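Local coordinates for 3-polyprenyl-4-hydroxybenzoate decarboxylase and related decarboxylases (Pelotomaculum thermopropionicum SI, PDB 6H6V), which is a UbiD-family, flavin-binding enzyme that probably decarboxylates aromatic acids, such as 4-hydroxybenzoate to phenol, with release of carbon dioxide, at residues 22-27 / 48-53; 380-385 / 415-420. All blocks are in the same frame, centred on the assembly; numbering follows the deposited sequence.

Overall arrangement
Contact 1 closes first along the chain and contact 2 opens long afterwards, so the two follow in series. Contact 1 (22-27 / 48-53) belongs to the N-terminal family region and joins the loops that follow strands 18-21 and 43-46, which are parallel neighbours in a small mixed sheet. Contact 2 (380-385 / 415-420) belongs to the C-terminal region and joins helix 375-385 to strand 411-418 around a calcium ion. The centres of contacts 1 and 2 lie about 49 Å apart and the nearest atoms of contacts 1 and 2 about 37 Å apart, with no strand or sheet in common. Both nevertheless touch the second subunit, so both the N-terminal and the C-terminal regions reach it.

Contact 1 (22-27 / 48-53); sequences RKEVDP and RVKGYA
Val-25 and Val-49 form a single beta bridge in the same chain direction as the preceding parallel strands 18-21 and 43-46: Val-25 N donates to Arg-48 O at 3.1 Å, and Lys-50 N returns a bond to Val-25 O at 3.0 Å. On one side of this bridge the extended Glu-24 side chain lies obliquely across that of Lys-50, its carboxylate carbon CD 3.6 Å from Lys-50 CB. Lys-50 CB points toward 22-27, and CG, anti to the backbone N (chi1 -180°), stays alongside the Glu-24 carboxylate before the bend at chi2 carries NZ away. Arg-48 lays its aliphatic part beside the other chain, CB 3.6 Å from Arg-22 O. Pro-27 sets ring atom CD against Val-49 CG1 at 3.8 Å, while its CG approaches the Tyr-52 ring obliquely. Val-49 to Tyr-52 is a type II turn with Gly-51 at its third position, where a side chain would be jammed against the preceding carbonyl. Helix 30-38 packs on both valines, and Tyr-446 of the second subunit packs on Val-25. The two backbone bonds thus fix the pairing; Lys-50 NZ lies 5.2 Å from Asp-26 OD2 and 5.5 Å from Glu-24 OE1, so both acids probably contribute a longer-range attraction without a contact.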
loop_
_atom_site.group_PDB
_atom_site.type_symbol
_atom_site.label_atom_id
_atom_site.label_comp_id
_atom_site.label_asym_id
_atom_site.label_seq_id
_atom_site.Cartn_x
_atom_site.Cartn_y
_atom_site.Cartn_z
ATOM N N ARG F 22 -6.676 30.094 -50.186
ATOM C CA ARG F 22 -6.236 30.741 -51.421
ATOM C C ARG F 22 -5.108 31.721 -51.152
ATOM O O ARG F 22 -4.238 31.899 -51.992
ATOM C CB ARG F 22 -7.415 31.432 -52.107
ATOM C CG ARG F 22 -8.591 30.485 -52.287
ATOM C CD ARG F 22 -9.616 30.969 -53.290
ATOM N NE ARG F 22 -10.363 29.823 -53.816
ATOM C CZ ARG F 22 -11.350 29.173 -53.182
ATOM N NH1 ARG F 22 -11.955 28.141 -53.778
ATOM N NH2 ARG F 22 -11.732 29.527 -51.952
ATOM N N LYS F 23 -5.105 32.328 -49.966
ATOM C CA LYS F 23 -4.077 33.306 -49.607
ATOM C C LYS F 23 -2.708 32.607 -49.511
ATOM O O LYS F 23 -2.634 31.408 -49.230
ATOM C CB LYS F 23 -4.448 34.034 -48.304
ATOM C CG LYS F 23 -4.074 35.511 -48.291
ATOM C CD LYS F 23 -4.482 36.207 -47.006
ATOM C CE LYS F 23 -3.663 37.473 -46.732
ATOM N NZ LYS F 23 -3.451 37.607 -45.267
ATOM N N GLU F 24 -1.634 33.342 -49.795
ATOM C CA GLU F 24 -0.294 32.761 -49.772
ATOM C C GLU F 24 0.066 32.390 -48.325
ATOM O O GLU F 24 -0.309 33.112 -47.401
ATOM C CB GLU F 24 0.749 33.710 -50.370
ATOM C CG GLU F 24 2.024 33.004 -50.837
ATOM C CD GLU F 24 3.227 33.916 -51.028
ATOM O OE1 GLU F 24 3.656 34.574 -50.045
ATOM O OE2 GLU F 24 3.769 33.935 -52.160
ATOM N N VAL F 25 0.749 31.253 -48.144
ATOM C CA VAL F 25 1.210 30.782 -46.826
ATOM C C VAL F 25 2.650 30.264 -46.876
ATOM O O VAL F 25 3.050 29.598 -47.834
ATOM C CB VAL F 25 0.308 29.663 -46.249
ATOM C CG1 VAL F 25 -1.092 30.194 -45.992
ATOM C CG2 VAL F 25 0.263 28.436 -47.155
ATOM N N ASP F 26 3.410 30.566 -45.826
ATOM C CA ASP F 26 4.805 30.153 -45.714
ATOM C C ASP F 26 4.826 28.666 -45.307
ATOM O O ASP F 26 4.102 28.275 -44.398
ATOM C CB ASP F 26 5.508 31.041 -44.660
ATOM C CG ASP F 26 7.048 31.052 -44.787
ATOM O OD1 ASP F 26 7.669 30.078 -45.270
ATOM O OD2 ASP F 26 7.649 32.076 -44.392
ATOM N N PRO F 27 5.634 27.826 -45.982
ATOM C CA PRO F 27 5.770 26.452 -45.481
ATOM C C PRO F 27 6.428 26.366 -44.100
ATOM O O PRO F 27 6.191 25.417 -43.368
ATOM C CB PRO F 27 6.670 25.780 -46.532
ATOM C CG PRO F 27 7.409 26.903 -47.161
ATOM C CD PRO F 27 6.385 28.001 -47.235
ATOM N N ARG F 48 -1.704 27.945 -52.459
ATOM C CA ARG F 48 -0.602 28.852 -52.760
ATOM C C ARG F 48 0.452 28.824 -51.647
ATOM O O ARG F 48 0.323 29.500 -50.626
ATOM C CB ARG F 48 -1.172 30.263 -52.958
ATOM C CG ARG F 48 -0.285 31.244 -53.729
ATOM C CD ARG F 48 -0.928 32.623 -53.886
ATOM N NE ARG F 48 -0.649 33.181 -55.228
ATOM C CZ ARG F 48 -1.289 32.854 -56.365
ATOM N NH1 ARG F 48 -2.276 31.963 -56.370
ATOM N NH2 ARG F 48 -0.924 33.417 -57.508
ATOM N N VAL F 49 1.495 28.027 -51.850
ATOM C CA VAL F 49 2.564 27.889 -50.869
ATOM C C VAL F 49 3.798 28.652 -51.364
ATOM O O VAL F 49 4.386 28.291 -52.387
ATOM C CB VAL F 49 2.907 26.400 -50.619
ATOM C CG1 VAL F 49 3.925 26.248 -49.495
ATOM C CG2 VAL F 49 1.644 25.611 -50.292
ATOM N N LYS F 50 4.181 29.683 -50.613
ATOM C CA LYS F 50 5.305 30.571 -50.939
ATOM C C LYS F 50 6.587 29.827 -51.367
ATOM O O LYS F 50 7.221 29.121 -50.567
ATOM C CB LYS F 50 5.565 31.517 -49.743
ATOM C CG LYS F 50 6.689 32.540 -49.866
ATOM C CD LYS F 50 7.948 32.125 -49.123
ATOM C CE LYS F 50 9.095 33.110 -49.385
ATOM N NZ LYS F 50 8.968 34.476 -48.776
ATOM N N GLY F 51 6.929 29.997 -52.647
ATOM C CA GLY F 51 8.118 29.410 -53.278
ATOM C C GLY F 51 7.853 28.223 -54.200
ATOM O O GLY F 51 8.813 27.617 -54.696
ATOM N N TYR F 52 6.576 27.880 -54.439
ATOM C CA TYR F 52 6.204 26.584 -55.044
ATOM C C TYR F 52 4.910 26.638 -55.829
ATOM O O TYR F 52 3.949 27.282 -55.411
ATOM C CB TYR F 52 6.000 25.521 -53.957
ATOM C CG TYR F 52 7.210 25.230 -53.097
ATOM C CD1 TYR F 52 8.140 24.270 -53.484
ATOM C CD2 TYR F 52 7.423 25.913 -51.880
ATOM C CE1 TYR F 52 9.252 24.004 -52.706
ATOM C CE2 TYR F 52 8.535 25.654 -51.090
ATOM C CZ TYR F 52 9.447 24.695 -51.500
ATOM O OH TYR F 52 10.541 24.431 -50.713
ATOM N N ALA F 53 4.876 25.900 -56.933
ATOM C CA ALA F 53 3.641 25.664 -57.710
ATOM C C ALA F 53 2.699 24.644 -57.037
ATOM O O ALA F 53 1.471 24.729 -57.170
ATOM C CB ALA F 53 3.995 25.188 -59.122
HETATM O O HOH W 1 -2.588 28.764 -49.419
#

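Contact 2 (380-385 / 415-420); sequences WAVATR and MGIDAT. With CA (calcium ion), chain B.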
loop_
_atom_site.group_PDB
_atom_site.type_symbol
_atom_site.label_atom_id
_atom_site.label_comp_id
_atom_site.label_asym_id
_atom_site.label_seq_id
_atom_site.Cartn_x
_atom_site.Cartn_y
_atom_site.Cartn_z
ATOM N N TRP F 380 -17.405 11.497 -15.165
ATOM C CA TRP F 380 -18.589 11.376 -14.335
ATOM C C TRP F 380 -18.669 9.993 -13.676
ATOM O O TRP F 380 -18.884 9.870 -12.453
ATOM C CB TRP F 380 -19.838 11.654 -15.159
ATOM C CG TRP F 380 -21.059 11.415 -14.409
ATOM C CD1 TRP F 380 -21.626 12.239 -13.481
ATOM C CD2 TRP F 380 -21.885 10.255 -14.478
ATOM N NE1 TRP F 380 -22.755 11.655 -12.963
ATOM C CE2 TRP F 380 -22.927 10.429 -13.550
ATOM C CE3 TRP F 380 -21.829 9.079 -15.211
ATOM C CZ2 TRP F 380 -23.913 9.483 -13.355
ATOM C CZ3 TRP F 380 -22.786 8.115 -14.993
ATOM C CH2 TRP F 380 -23.826 8.332 -14.078
ATOM N N ALA F 381 -18.485 8.962 -14.493
ATOM C CA ALA F 381 -18.456 7.601 -13.981
ATOM C C ALA F 381 -17.364 7.409 -12.913
ATOM O O ALA F 381 -17.610 6.804 -11.878
ATOM C CB ALA F 381 -18.289 6.608 -15.126
ATOM N N VAL F 382 -16.176 7.943 -13.158
ATOM C CA VAL F 382 -15.090 7.874 -12.176
ATOM C C VAL F 382 -15.459 8.625 -10.895
ATOM O O VAL F 382 -15.183 8.150 -9.805
ATOM C CB VAL F 382 -13.757 8.422 -12.747
ATOM C CG1 VAL F 382 -12.677 8.487 -11.678
ATOM C CG2 VAL F 382 -13.285 7.533 -13.886
ATOM N N ALA F 383 -16.081 9.790 -11.025
ATOM C CA ALA F 383 -16.415 10.590 -9.852
ATOM C C ALA F 383 -17.416 9.886 -8.937
ATOM O O ALA F 383 -17.354 10.043 -7.714
ATOM C CB ALA F 383 -16.968 11.931 -10.263
ATOM N N THR F 384 -18.340 9.122 -9.524
ATOM C CA THR F 384 -19.462 8.608 -8.772
ATOM C C THR F 384 -19.522 7.110 -8.625
ATOM O O THR F 384 -20.394 6.609 -7.900
ATOM C CB THR F 384 -20.766 9.041 -9.428
ATOM O OG1 THR F 384 -20.817 8.523 -10.760
ATOM C CG2 THR F 384 -20.855 10.569 -9.473
ATOM N N ARG F 385 -18.672 6.375 -9.336
ATOM C CA ARG F 385 -18.665 4.904 -9.262
ATOM C C ARG F 385 -17.321 4.304 -8.885
ATOM O O ARG F 385 -17.173 3.082 -8.842
ATOM C CB ARG F 385 -19.142 4.320 -10.598
ATOM C CG ARG F 385 -20.502 4.874 -10.985
ATOM C CD ARG F 385 -20.892 4.462 -12.378
ATOM N NE ARG F 385 -22.302 4.750 -12.601
ATOM C CZ ARG F 385 -22.974 4.406 -13.692
ATOM N NH1 ARG F 385 -22.387 3.759 -14.689
ATOM N NH2 ARG F 385 -24.260 4.731 -13.782
HETATM N N MSE F 415 -1.483 2.395 -13.867
HETATM C CA MSE F 415 -2.630 2.511 -12.996
HETATM C C MSE F 415 -3.899 2.083 -13.655
HETATM O O MSE F 415 -4.144 2.399 -14.817
HETATM C CB MSE F 415 -2.764 3.942 -12.544
HETATM C CG MSE F 415 -3.871 4.062 -11.504
HETATM SE SE MSE F 415 -3.904 5.889 -10.774
HETATM C CE MSE F 415 -3.793 7.046 -12.406
ATOM N N GLY F 416 -4.731 1.377 -12.887
ATOM C CA GLY F 416 -6.028 0.908 -13.329
ATOM C C GLY F 416 -7.102 1.478 -12.444
ATOM O O GLY F 416 -6.899 1.596 -11.237
ATOM N N ILE F 417 -8.239 1.841 -13.040
ATOM C CA ILE F 417 -9.369 2.419 -12.320
ATOM C C ILE F 417 -10.627 1.669 -12.726
ATOM O O ILE F 417 -11.025 1.730 -13.879
ATOM C CB ILE F 417 -9.530 3.908 -12.655
ATOM C CG1 ILE F 417 -8.274 4.675 -12.220
ATOM C CG2 ILE F 417 -10.757 4.472 -11.946
ATOM C CD1 ILE F 417 -8.211 6.130 -12.623
ATOM N N ASP F 418 -11.242 0.967 -11.781
ATOM C CA ASP F 418 -12.490 0.247 -12.029
ATOM C C ASP F 418 -13.659 1.163 -11.664
ATOM O O ASP F 418 -13.979 1.346 -10.495
ATOM C CB ASP F 418 -12.527 -1.049 -11.214
ATOM C CG ASP F 418 -13.867 -1.791 -11.307
ATOM O OD1 ASP F 418 -14.741 -1.413 -12.128
ATOM O OD2 ASP F 418 -14.038 -2.778 -10.542
ATOM N N ALA F 419 -14.303 1.730 -12.680
ATOM C CA ALA F 419 -15.451 2.600 -12.481
ATOM C C ALA F 419 -16.736 1.920 -12.912
ATOM O O ALA F 419 -17.636 2.579 -13.382
ATOM C CB ALA F 419 -15.230 3.887 -13.255
ATOM N N THR F 420 -16.807 0.601 -12.750
ATOM C CA THR F 420 -18.028 -0.158 -13.002
ATOM C C THR F 420 -18.842 -0.239 -11.716
ATOM O O THR F 420 -18.296 -0.180 -10.643
ATOM C CB THR F 420 -17.739 -1.593 -13.507
ATOM O OG1 THR F 420 -17.142 -2.383 -12.464
ATOM C CG2 THR F 420 -16.824 -1.569 -14.712
HETATM CA CA CA B . -16.197 0.541 -9.107
HETATM O O HOH W 2 -19.878 2.579 -14.797
#
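Ala-419 sets its methyl CB against the last turn of helix 375-385, 4.0 Å from Ala-381 O and near Val-382, whose CG2 also reaches Ile-417 CG2 at 4.4 Å. Arg-385 brings CB within 3.6 Å of Ala-419 O. With CG anti to its own carbonyl carbon (chi1 -55°), its extended chain leads away to a guanidinium whose NE bonds to Tyr-263 OH of the second subunit and whose NH1 forms a salt bridge with Glu-369. One face of that guanidinium lies over Trp-380 CZ3, and at its edge a water bridges NH1 to Ala-419 O. Here helix 375-385 and strand 411-418, part of the mixed sheet of the C-terminal region, run together at a calcium site: Arg-385 O, Asp-418 O and Thr-420 O each bind calcium at 2.7 Å, joined by Asp-391. Asp-418 OD1 makes an Asx turn, accepting from Thr-420 N at 3.0 Å on its anti side and from Thr-420 OG1 at 2.6 Å through its syn lone pair. An alanine here would probably leave Thr-420 N without its Asx-turn acceptor, and the turn carrying Thr-420 O to the calcium ion less firmly set. Lys-340 gives Thr-420 OG1 a second polar partner, and helix 345-356 packs on both Asp-418 and Thr-420.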